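Local coordinates for protein 1-pyrroline-5-carboxylate dehydrogenase (Thermus thermophilus, PDB 1UZB) that probably oxidises the semialdehyde of 1-pyrroline-5-carboxylate to glutamate, using a nicotinamide cofactor as aldehyde dehydrogenases do, at residues R31-G35 / R36-L40; K344-E347 / R348-V351; V449-K453 / R454-E458; Q332-Y335 / E336-E340. One frame throughout, in Å; residues are numbered along the deposited sequence. Where two conformers were deposited one is given.

Interaction 1 of 4, residues R31-G35 / R36-L40; sequences REEFG and RHYPL
Glu33 to Arg36 form a type II beta turn, closed by Arg36 N donating to Glu33 O at 3.2 Å, with Gly35 at positive phi, where a CB would jam against the carbonyl oxygen of Phe34. Glu33 and Arg36 meet again through their side chains. Both run out extended, each CG anti to its own backbone N (chi1 178° in Glu33, -180° in Arg36), and this brings Glu33 OE2 to 2.6 Å from Arg36 NH1 in a salt bridge. The bond is bent at the hydrogen, and NH1 also comes from above the carboxylate plane; the carboxylate and guanidinium planes stand 46° apart. Tyr38 CE2 lies over one face of the guanidinium group, toward its rim, 3.4 Å above its plane. Each charge has a second partner on helix 213-226, Lys218 for Glu33 OE1 and Glu221 for Arg36 NH2. An alanine in place of Glu33 would probably leave Arg36 NH1 and Lys218 without this carboxylate, with the arginine tip held less firmly, by Glu221. Tyr38 OH binds a water at 2.8 Å. The whole is a helix-to-strand connection, a type II turn with glycine in its third position leading from helix 17-32 into strand 36-42.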
loop_
_atom_site.group_PDB
_atom_site.type_symbol
_atom_site.label_atom_id
_atom_site.label_comp_id
_atom_site.label_asym_id
_atom_site.label_seq_id
_atom_site.Cartn_x
_atom_site.Cartn_y
_atom_site.Cartn_z
ATOM N N ARG A 31 9.280 46.517 22.442
ATOM C CA ARG A 31 8.883 47.660 23.258
ATOM C C ARG A 31 9.486 48.953 22.715
ATOM O O ARG A 31 8.831 49.996 22.699
ATOM C CB ARG A 31 9.335 47.458 24.707
ATOM C CG ARG A 31 8.999 48.618 25.636
ATOM C CD ARG A 31 7.500 48.749 25.857
ATOM N NE ARG A 31 7.168 49.898 26.698
ATOM C CZ ARG A 31 7.283 51.165 26.313
ATOM N NH1 ARG A 31 7.719 51.455 25.095
ATOM N NH2 ARG A 31 6.960 52.146 27.146
ATOM N N GLU A 32 10.733 48.878 22.270
ATOM C CA GLU A 32 11.419 50.045 21.729
ATOM C C GLU A 32 10.826 50.447 20.382
ATOM O O GLU A 32 11.081 51.543 19.878
ATOM C CB GLU A 32 12.914 49.742 21.596
ATOM C CG GLU A 32 13.619 49.626 22.948
ATOM C CD GLU A 32 14.982 48.958 22.869
ATOM O OE1 GLU A 32 15.661 48.879 23.916
ATOM O OE2 GLU A 32 15.375 48.506 21.772
ATOM N N GLU A 33 10.013 49.554 19.825
ATOM C CA GLU A 33 9.361 49.761 18.538
ATOM C C GLU A 33 7.935 50.302 18.691
ATOM O O GLU A 33 7.265 50.593 17.702
ATOM C CB GLU A 33 9.341 48.433 17.772
ATOM C CG GLU A 33 8.654 48.465 16.421
ATOM C CD GLU A 33 8.650 47.102 15.757
ATOM O OE1 GLU A 33 8.115 46.147 16.359
ATOM O OE2 GLU A 33 9.183 46.986 14.632
ATOM N N PHE A 34 7.475 50.431 19.933
ATOM C CA PHE A 34 6.135 50.950 20.207
ATOM C C PHE A 34 5.877 52.240 19.430
ATOM O O PHE A 34 6.735 53.126 19.379
ATOM C CB PHE A 34 5.972 51.230 21.706
ATOM C CG PHE A 34 5.451 50.061 22.508
ATOM C CD1 PHE A 34 5.644 48.749 22.080
ATOM C CD2 PHE A 34 4.799 50.277 23.718
ATOM C CE1 PHE A 34 5.197 47.671 22.850
ATOM C CE2 PHE A 34 4.350 49.209 24.494
ATOM C CZ PHE A 34 4.551 47.903 24.057
ATOM N N GLY A 35 4.698 52.343 18.828
ATOM C CA GLY A 35 4.352 53.540 18.079
ATOM C C GLY A 35 4.491 53.404 16.575
ATOM O O GLY A 35 4.066 54.287 15.827
ATOM N N ARG A 36 5.085 52.304 16.129
ATOM C CA ARG A 36 5.277 52.060 14.704
ATOM C C ARG A 36 3.940 52.004 13.970
ATOM O O ARG A 36 2.935 51.567 14.531
ATOM C CB ARG A 36 6.036 50.747 14.506
ATOM C CG ARG A 36 6.305 50.383 13.057
ATOM C CD ARG A 36 7.076 49.078 12.975
ATOM N NE ARG A 36 7.237 48.611 11.601
ATOM C CZ ARG A 36 7.757 47.433 11.272
ATOM N NH1 ARG A 36 8.168 46.601 12.219
ATOM N NH2 ARG A 36 7.863 47.088 9.997
ATOM N N HIS A 37 3.935 52.453 12.719
ATOM C CA HIS A 37 2.723 52.456 11.905
ATOM C C HIS A 37 2.771 51.393 10.814
ATOM O O HIS A 37 3.743 51.310 10.066
ATOM C CB HIS A 37 2.525 53.823 11.252
ATOM C CG HIS A 37 1.255 53.933 10.469
ATOM N ND1 HIS A 37 0.013 53.955 11.066
ATOM C CD2 HIS A 37 1.032 53.999 9.135
ATOM C CE1 HIS A 37 -0.920 54.033 10.134
ATOM N NE2 HIS A 37 -0.328 54.061 8.954
ATOM N N TYR A 38 1.714 50.590 10.719
ATOM C CA TYR A 38 1.648 49.534 9.712
ATOM C C TYR A 38 0.485 49.782 8.752
ATOM O O TYR A 38 -0.666 49.870 9.169
ATOM C CB TYR A 38 1.466 48.166 10.378
ATOM C CG TYR A 38 2.454 47.863 11.488
ATOM C CD1 TYR A 38 2.316 48.443 12.749
ATOM C CD2 TYR A 38 3.524 46.996 11.275
ATOM C CE1 TYR A 38 3.223 48.166 13.773
ATOM C CE2 TYR A 38 4.437 46.714 12.291
ATOM C CZ TYR A 38 4.280 47.301 13.535
ATOM O OH TYR A 38 5.181 47.017 14.535
ATOM N N PRO A 39 0.775 49.897 7.447
ATOM C CA PRO A 39 -0.289 50.135 6.465
ATOM C C PRO A 39 -1.076 48.867 6.128
ATOM O O PRO A 39 -0.852 47.804 6.712
ATOM C CB PRO A 39 0.473 50.648 5.242
ATOM C CG PRO A 39 1.776 51.163 5.810
ATOM C CD PRO A 39 2.096 50.124 6.842
ATOM N N LEU A 40 -2.015 49.001 5.198
ATOM C CA LEU A 40 -2.796 47.863 4.728
ATOM C C LEU A 40 -1.875 47.162 3.729
ATOM O O LEU A 40 -0.858 47.721 3.326
ATOM C CB LEU A 40 -4.047 48.335 3.976
ATOM C CG LEU A 40 -4.975 49.376 4.614
ATOM C CD1 LEU A 40 -6.095 49.742 3.641
ATOM C CD2 LEU A 40 -5.553 48.821 5.903
HETATM O O HOH W 1 4.820 48.340 16.978
#

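Interaction 2 of 4, residues K344-E347 / R348-V351; sequences KRAE and RLSV
The C-terminal end of helix 332-346 runs out here through a type I beta turn from Ala346 to Leu349, and the side chain of Arg348 folds back over the last helical carbonyls. Leu349 N donates to Ala346 O at 3.2 Å and Arg348 N to Arg345 O at 3.2 Å. Arg348 bends at chi3 (-51°), which swings its guanidinium group back along the helix instead of out from the turn. NH1 of Arg348 reaches Lys344 O at 2.7 Å, with the oxygen at the guanidinium edge, but the N-H is poorly aimed and the bond is weak. Arg345 O sits over one face of the same group, toward its rim. The Arg345 and Arg348 guanidinium planes are 57° apart, and Arg345 NH1 comes within 4.3 Å of Arg348 NH2. On the apolar side Leu349 CD1 touches Ala346 CB at 4.4 Å, and Leu349 also packs on Tyr315 of helix 303-315. A water donates to both Glu347 O and Leu349 O, bridging the turn. A cationic group beside carbonyls at the negative end of the helix dipole should be electrostatically favourable, probably offsetting some of the repulsion between the two arginines.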
loop_
_atom_site.group_PDB
_atom_site.type_symbol
_atom_site.label_atom_id
_atom_site.label_comp_id
_atom_site.label_asym_id
_atom_site.label_seq_id
_atom_site.Cartn_x
_atom_site.Cartn_y
_atom_site.Cartn_z
ATOM N N LYS A 344 -6.953 25.959 46.302
ATOM C CA LYS A 344 -5.603 26.147 46.823
ATOM C C LYS A 344 -4.626 26.521 45.710
ATOM O O LYS A 344 -3.764 27.381 45.891
ATOM C CB LYS A 344 -5.114 24.874 47.519
ATOM C CG LYS A 344 -5.948 24.425 48.717
ATOM C CD LYS A 344 -6.105 25.515 49.769
ATOM C CE LYS A 344 -7.339 26.368 49.509
ATOM N NZ LYS A 344 -8.585 25.548 49.502
ATOM N N ARG A 345 -4.764 25.869 44.559
ATOM C CA ARG A 345 -3.892 26.140 43.422
ATOM C C ARG A 345 -4.201 27.488 42.781
ATOM O O ARG A 345 -3.300 28.269 42.492
ATOM C CB ARG A 345 -4.035 25.037 42.368
ATOM C CG ARG A 345 -3.333 23.734 42.708
ATOM C CD ARG A 345 -3.613 22.674 41.649
ATOM N NE ARG A 345 -2.887 21.431 41.902
ATOM C CZ ARG A 345 -1.582 21.271 41.704
ATOM N NH1 ARG A 345 -0.846 22.274 41.246
ATOM N NH2 ARG A 345 -1.009 20.105 41.971
ATOM N N ALA A 346 -5.483 27.760 42.565
ATOM C CA ALA A 346 -5.898 29.003 41.932
ATOM C C ALA A 346 -5.556 30.255 42.730
ATOM O O ALA A 346 -5.252 31.295 42.149
ATOM C CB ALA A 346 -7.397 28.966 41.643
ATOM N N GLU A 347 -5.604 30.168 44.055
ATOM C CA GLU A 347 -5.302 31.336 44.874
ATOM C C GLU A 347 -3.821 31.703 44.865
ATOM O O GLU A 347 -3.447 32.790 45.306
ATOM C CB GLU A 347 -5.782 31.118 46.315
ATOM C CG GLU A 347 -5.096 29.988 47.058
ATOM C CD GLU A 347 -5.630 29.815 48.471
ATOM O OE1 GLU A 347 -5.166 28.894 49.176
ATOM O OE2 GLU A 347 -6.516 30.598 48.875
ATOM N N ARG A 348 -2.980 30.806 44.355
ATOM C CA ARG A 348 -1.542 31.067 44.305
ATOM C C ARG A 348 -1.101 31.647 42.963
ATOM O O ARG A 348 0.065 31.994 42.780
ATOM C CB ARG A 348 -0.749 29.785 44.573
ATOM C CG ARG A 348 -1.035 29.128 45.912
ATOM C CD ARG A 348 0.119 28.231 46.328
ATOM N NE ARG A 348 0.511 27.294 45.278
ATOM C CZ ARG A 348 -0.246 26.289 44.844
ATOM N NH1 ARG A 348 -1.446 26.084 45.369
ATOM N NH2 ARG A 348 0.201 25.489 43.885
ATOM N N LEU A 349 -2.036 31.747 42.027
ATOM C CA LEU A 349 -1.732 32.273 40.701
ATOM C C LEU A 349 -1.377 33.757 40.733
ATOM O O LEU A 349 -2.072 34.558 41.361
ATOM C CB LEU A 349 -2.925 32.050 39.765
ATOM C CG LEU A 349 -3.328 30.602 39.475
ATOM C CD1 LEU A 349 -4.611 30.591 38.656
ATOM C CD2 LEU A 349 -2.206 29.886 38.732
ATOM N N SER A 350 -0.290 34.118 40.058
ATOM C CA SER A 350 0.131 35.512 39.999
ATOM C C SER A 350 -0.583 36.219 38.853
ATOM O O SER A 350 -0.889 35.608 37.826
ATOM C CB SER A 350 1.648 35.604 39.806
ATOM O OG SER A 350 2.054 35.007 38.587
ATOM N N VAL A 351 -0.855 37.507 39.039
ATOM C CA VAL A 351 -1.534 38.309 38.031
ATOM C C VAL A 351 -0.790 39.629 37.884
ATOM O O VAL A 351 -0.514 40.304 38.876
ATOM C CB VAL A 351 -2.989 38.619 38.448
ATOM C CG1 VAL A 351 -3.725 39.296 37.305
ATOM C CG2 VAL A 351 -3.700 37.339 38.870
HETATM O O HOH W 2 -1.567 34.601 44.212
#

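Interaction 3 of 4, residues V449-K453 / R454-E458; sequences VYSRK and REHLE
Lys453, at the N-cap position of helix 454-463, lays its side chain over the ring of His456 and ends at Glu455. Its CB sits 4.0 Å from His456 CG. CG, placed anti to the backbone N (chi1 -172°), comes to 3.4 Å from Glu455 OE1. CD lies over the centre of the His456 ring, 3.5 Å from the centroid and 11° off the normal, a CH-pi contact. CE continues across the same ring near NE2, and a bend at chi4 (55°) turns NZ to Glu455 OE1 at 3.2 Å, a salt bridge in which NZ meets the carboxylate from far above its plane. Cutting Lys453 back to an alanine would probably uncover this ring face and leave Glu455 without its ammonium mate. Lys453 O accepts from Leu457 N at 3.2 Å and weakly from His456 N, while Lys453 N donates to Ser451 OG, closing an ST turn. Asp298 binds both Ser451 OG and His456 ND1. Leu457 CD2 meets Val449 CG1 at 3.8 Å, joining strand to helix within a beta-alpha-beta unit. Glu514 of the third subunit pairs with Arg454. With Asp298 fixing ND1, the lysine methylenes over one face and Phe431 stacked on the ring, the imidazole's rotation is probably restricted.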
loop_
_atom_site.group_PDB
_atom_site.type_symbol
_atom_site.label_atom_id
_atom_site.label_comp_id
_atom_site.label_asym_id
_atom_site.label_seq_id
_atom_site.Cartn_x
_atom_site.Cartn_y
_atom_site.Cartn_z
ATOM N N VAL A 449 -12.358 14.680 30.897
ATOM C CA VAL A 449 -12.749 13.787 31.974
ATOM C C VAL A 449 -11.513 13.297 32.706
ATOM O O VAL A 449 -10.561 12.826 32.075
ATOM C CB VAL A 449 -13.488 12.524 31.476
ATOM C CG1 VAL A 449 -13.826 11.623 32.666
ATOM C CG2 VAL A 449 -14.756 12.908 30.734
ATOM N N TYR A 450 -11.508 13.459 34.025
ATOM C CA TYR A 450 -10.434 12.930 34.854
ATOM C C TYR A 450 -11.098 11.775 35.589
ATOM O O TYR A 450 -12.056 11.969 36.349
ATOM C CB TYR A 450 -9.896 13.956 35.854
ATOM C CG TYR A 450 -8.844 14.869 35.265
ATOM C CD1 TYR A 450 -9.206 16.017 34.571
ATOM C CD2 TYR A 450 -7.481 14.569 35.383
ATOM C CE1 TYR A 450 -8.244 16.852 34.004
ATOM C CE2 TYR A 450 -6.509 15.398 34.818
ATOM C CZ TYR A 450 -6.902 16.537 34.133
ATOM O OH TYR A 450 -5.958 17.380 33.592
ATOM N N SER A 451 -10.609 10.570 35.316
ATOM C CA SER A 451 -11.139 9.353 35.911
ATOM C C SER A 451 -10.183 8.205 35.632
ATOM O O SER A 451 -9.469 8.216 34.629
ATOM C CB SER A 451 -12.503 9.013 35.300
ATOM O OG SER A 451 -12.958 7.740 35.741
ATOM N N ARG A 452 -10.167 7.219 36.523
ATOM C CA ARG A 452 -9.325 6.044 36.334
ATOM C C ARG A 452 -10.194 4.881 35.855
ATOM O O ARG A 452 -9.681 3.850 35.415
ATOM C CB ARG A 452 -8.638 5.640 37.641
ATOM C CG ARG A 452 -7.478 6.516 38.087
ATOM C CD ARG A 452 -6.744 5.819 39.234
ATOM N NE ARG A 452 -5.577 6.544 39.733
ATOM C CZ ARG A 452 -5.606 7.442 40.713
ATOM N NH1 ARG A 452 -4.486 8.046 41.092
ATOM N NH2 ARG A 452 -6.748 7.737 41.322
ATOM N N LYS A 453 -11.511 5.044 35.938
ATOM C CA LYS A 453 -12.425 3.982 35.532
ATOM C C LYS A 453 -12.565 3.913 34.018
ATOM O O LYS A 453 -13.093 4.831 33.393
ATOM C CB LYS A 453 -13.791 4.189 36.191
ATOM C CG LYS A 453 -14.748 3.029 35.975
ATOM C CD LYS A 453 -15.988 3.165 36.843
ATOM C CE LYS A 453 -16.973 2.046 36.559
ATOM N NZ LYS A 453 -16.338 0.709 36.722
ATOM N N ARG A 454 -12.090 2.815 33.436
ATOM C CA ARG A 454 -12.124 2.622 31.991
ATOM C C ARG A 454 -13.518 2.771 31.407
ATOM O O ARG A 454 -13.702 3.390 30.356
ATOM C CB ARG A 454 -11.586 1.237 31.616
ATOM C CG ARG A 454 -10.212 0.897 32.172
ATOM C CD ARG A 454 -9.187 1.993 31.914
ATOM N NE ARG A 454 -9.060 2.344 30.502
ATOM C CZ ARG A 454 -8.309 3.345 30.052
ATOM N NH1 ARG A 454 -8.252 3.598 28.754
ATOM N NH2 ARG A 454 -7.610 4.086 30.900
ATOM N N GLU A 455 -14.503 2.193 32.084
ATOM C CA GLU A 455 -15.872 2.248 31.600
ATOM C C GLU A 455 -16.392 3.679 31.501
ATOM O O GLU A 455 -17.163 4.001 30.601
ATOM C CB GLU A 455 -16.781 1.401 32.497
ATOM C CG GLU A 455 -16.495 -0.103 32.429
ATOM C CD GLU A 455 -15.342 -0.560 33.319
ATOM O OE1 GLU A 455 -14.685 0.283 33.971
ATOM O OE2 GLU A 455 -15.098 -1.785 33.370
ATOM N N HIS A 456 -15.969 4.541 32.418
ATOM C CA HIS A 456 -16.411 5.930 32.369
ATOM C C HIS A 456 -15.762 6.663 31.203
ATOM O O HIS A 456 -16.426 7.414 30.490
ATOM C CB HIS A 456 -16.094 6.639 33.686
ATOM C CG HIS A 456 -16.997 6.241 34.809
ATOM N ND1 HIS A 456 -16.904 6.788 36.070
ATOM C CD2 HIS A 456 -18.025 5.361 34.854
ATOM C CE1 HIS A 456 -17.837 6.262 36.844
ATOM N NE2 HIS A 456 -18.531 5.394 36.130
ATOM N N LEU A 457 -14.465 6.434 31.003
ATOM C CA LEU A 457 -13.757 7.076 29.907
ATOM C C LEU A 457 -14.331 6.647 28.563
ATOM O O LEU A 457 -14.614 7.487 27.712
ATOM C CB LEU A 457 -12.262 6.746 29.962
ATOM C CG LEU A 457 -11.479 7.241 31.185
ATOM C CD1 LEU A 457 -10.014 6.874 31.014
ATOM C CD2 LEU A 457 -11.626 8.755 31.341
ATOM N N GLU A 458 -14.523 5.345 28.370
ATOM C CA GLU A 458 -15.046 4.871 27.098
ATOM C C GLU A 458 -16.495 5.305 26.892
ATOM O O GLU A 458 -16.938 5.505 25.763
ATOM C CB GLU A 458 -14.885 3.351 26.995
ATOM C CG GLU A 458 -13.422 2.898 27.086
ATOM C CD GLU A 458 -12.517 3.521 26.027
ATOM O OE1 GLU A 458 -11.281 3.348 26.125
ATOM O OE2 GLU A 458 -13.030 4.176 25.096
HETATM O O HOH W 3 -7.351 3.596 34.049
#

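Interaction 4 of 4, residues Q332-Y335 / E336-E340; sequences QGAY and EPVLE
Leu339 N donates to Tyr335 O at 2.9 Å and Val338 N to Ala334 O at 3.0 Å, two helical bonds that carry the backbone past Pro337. Proline has no N-H to give, so the turn before it receives no bond from residue 337 and the helix kinks there. The Pro337 ring lies near Ala334 O and Gly333 O, though its exact position is less certain because the residue adopts two conformers. A water also joins the ends of the first turn, donating to Gln332 O at 2.7 Å and accepting from Glu336 N at 2.9 Å; it thus bridges a carbonyl and an amide four residues apart. This is the opening of helix 332-346, which follows directly on strand 325-331 of the seven-stranded mixed sheet and turns its apolar side toward that sheet and helix 303-315. Tyr335 and Leu339, one turn apart, lie side by side and point the same way, since CG is anti to the backbone N in both (chi1 -175° and -177°). Leu339 CD2 approaches the phenol end of the ring, 3.6 Å from Tyr335 CZ. Beyond it Tyr335 OH bonds to Thr405 OG1, while ring and leucine both pack on Val425 of strand 422-428. One residue earlier, Ala334 CB touches Val338 CG2 at 4.0 Å, and Phe303 of helix 303-315 packs against Ala334 and Val338.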
loop_
_atom_site.group_PDB
_atom_site.type_symbol
_atom_site.label_atom_id
_atom_site.label_comp_id
_atom_site.label_asym_id
_atom_site.label_seq_id
_atom_site.Cartn_x
_atom_site.Cartn_y
_atom_site.Cartn_z
ATOM N N GLN A 332 -20.437 13.636 43.375
ATOM C CA GLN A 332 -20.467 13.820 44.821
ATOM C C GLN A 332 -19.175 13.446 45.543
ATOM O O GLN A 332 -18.683 14.209 46.374
ATOM C CB GLN A 332 -21.647 13.049 45.420
ATOM C CG GLN A 332 -21.899 13.342 46.899
ATOM C CD GLN A 332 -22.100 14.823 47.178
ATOM O OE1 GLN A 332 -22.856 15.501 46.482
ATOM N NE2 GLN A 332 -21.425 15.329 48.205
ATOM N N GLY A 333 -18.621 12.284 45.223
ATOM C CA GLY A 333 -17.394 11.852 45.878
ATOM C C GLY A 333 -16.149 12.665 45.552
ATOM O O GLY A 333 -15.178 12.660 46.310
ATOM N N ALA A 334 -16.169 13.369 44.427
ATOM C CA ALA A 334 -15.022 14.172 44.015
ATOM C C ALA A 334 -15.147 15.650 44.371
ATOM O O ALA A 334 -14.158 16.382 44.343
ATOM C CB ALA A 334 -14.816 14.029 42.511
ATOM N N TYR A 335 -16.353 16.083 44.726
ATOM C CA TYR A 335 -16.598 17.490 45.025
ATOM C C TYR A 335 -15.646 18.174 46.000
ATOM O O TYR A 335 -14.910 19.082 45.618
ATOM C CB TYR A 335 -18.033 17.690 45.514
ATOM C CG TYR A 335 -18.378 19.147 45.730
ATOM C CD1 TYR A 335 -18.548 20.015 44.651
ATOM C CD2 TYR A 335 -18.491 19.667 47.019
ATOM C CE1 TYR A 335 -18.823 21.368 44.849
ATOM C CE2 TYR A 335 -18.763 21.014 47.228
ATOM C CZ TYR A 335 -18.927 21.857 46.142
ATOM O OH TYR A 335 -19.187 23.190 46.356
ATOM N N GLU A 336 -15.665 17.755 47.259
ATOM C CA GLU A 336 -14.807 18.377 48.260
ATOM C C GLU A 336 -13.315 18.236 47.955
ATOM O O GLU A 336 -12.582 19.225 47.946
ATOM C CB GLU A 336 -15.121 17.808 49.649
ATOM C CG GLU A 336 -14.466 18.547 50.808
ATOM C CD GLU A 336 -12.964 18.356 50.864
ATOM O OE1 GLU A 336 -12.512 17.192 50.910
ATOM O OE2 GLU A 336 -12.234 19.371 50.868
ATOM N N PRO A 337 -12.844 17.008 47.691
ATOM C CA PRO A 337 -11.417 16.831 47.397
ATOM C C PRO A 337 -10.881 17.655 46.227
ATOM O O PRO A 337 -9.817 18.267 46.326
ATOM C CB PRO A 337 -11.303 15.322 47.144
ATOM C CG PRO A 337 -12.412 14.753 47.951
ATOM C CD PRO A 337 -13.533 15.707 47.655
ATOM N N VAL A 338 -11.615 17.675 45.123
ATOM C CA VAL A 338 -11.162 18.414 43.957
ATOM C C VAL A 338 -11.315 19.922 44.112
ATOM O O VAL A 338 -10.405 20.675 43.770
ATOM C CB VAL A 338 -11.895 17.946 42.680
ATOM C CG1 VAL A 338 -11.423 18.752 41.478
ATOM C CG2 VAL A 338 -11.620 16.465 42.451
ATOM N N LEU A 339 -12.449 20.370 44.640
ATOM C CA LEU A 339 -12.658 21.801 44.803
ATOM C C LEU A 339 -11.634 22.407 45.754
ATOM O O LEU A 339 -11.110 23.486 45.500
ATOM C CB LEU A 339 -14.077 22.091 45.296
ATOM C CG LEU A 339 -14.426 23.576 45.437
ATOM C CD1 LEU A 339 -14.142 24.313 44.130
ATOM C CD2 LEU A 339 -15.894 23.716 45.819
ATOM N N GLU A 340 -11.332 21.710 46.844
ATOM C CA GLU A 340 -10.359 22.233 47.789
ATOM C C GLU A 340 -8.996 22.383 47.111
ATOM O O GLU A 340 -8.302 23.376 47.317
ATOM C CB GLU A 340 -10.258 21.317 49.017
ATOM C CG GLU A 340 -9.711 19.927 48.746
ATOM C CD GLU A 340 -8.283 19.757 49.228
ATOM O OE1 GLU A 340 -7.409 20.541 48.801
ATOM O OE2 GLU A 340 -8.034 18.837 50.036
HETATM O O HOH W 4 -17.414 15.656 48.282
#

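Overall arrangement
From the N terminus the contacts follow in series, all of them local, and none nests in or crosses another. Interaction 1 comes first, closing a beta turn that joins helix 17-32 to strand 36-42 of the four-stranded sheet. Interaction 4 lies within the first turns of helix 332-346, and interaction 2 closes the beta turn that ends it; three residues separate their segments, their centres are about 18 Å apart, and both ends of the helix pack on helix 303-315. Interaction 3 follows at a helix start, leading strand 446-450 into helix 454-463; its nearest atoms lie about 7 Å from interaction 4. Strands 325-331 and 446-450 share the seven-stranded sheet, whereas interaction 1 lies across the chain's centre from interaction 3, about 50 Å between centres.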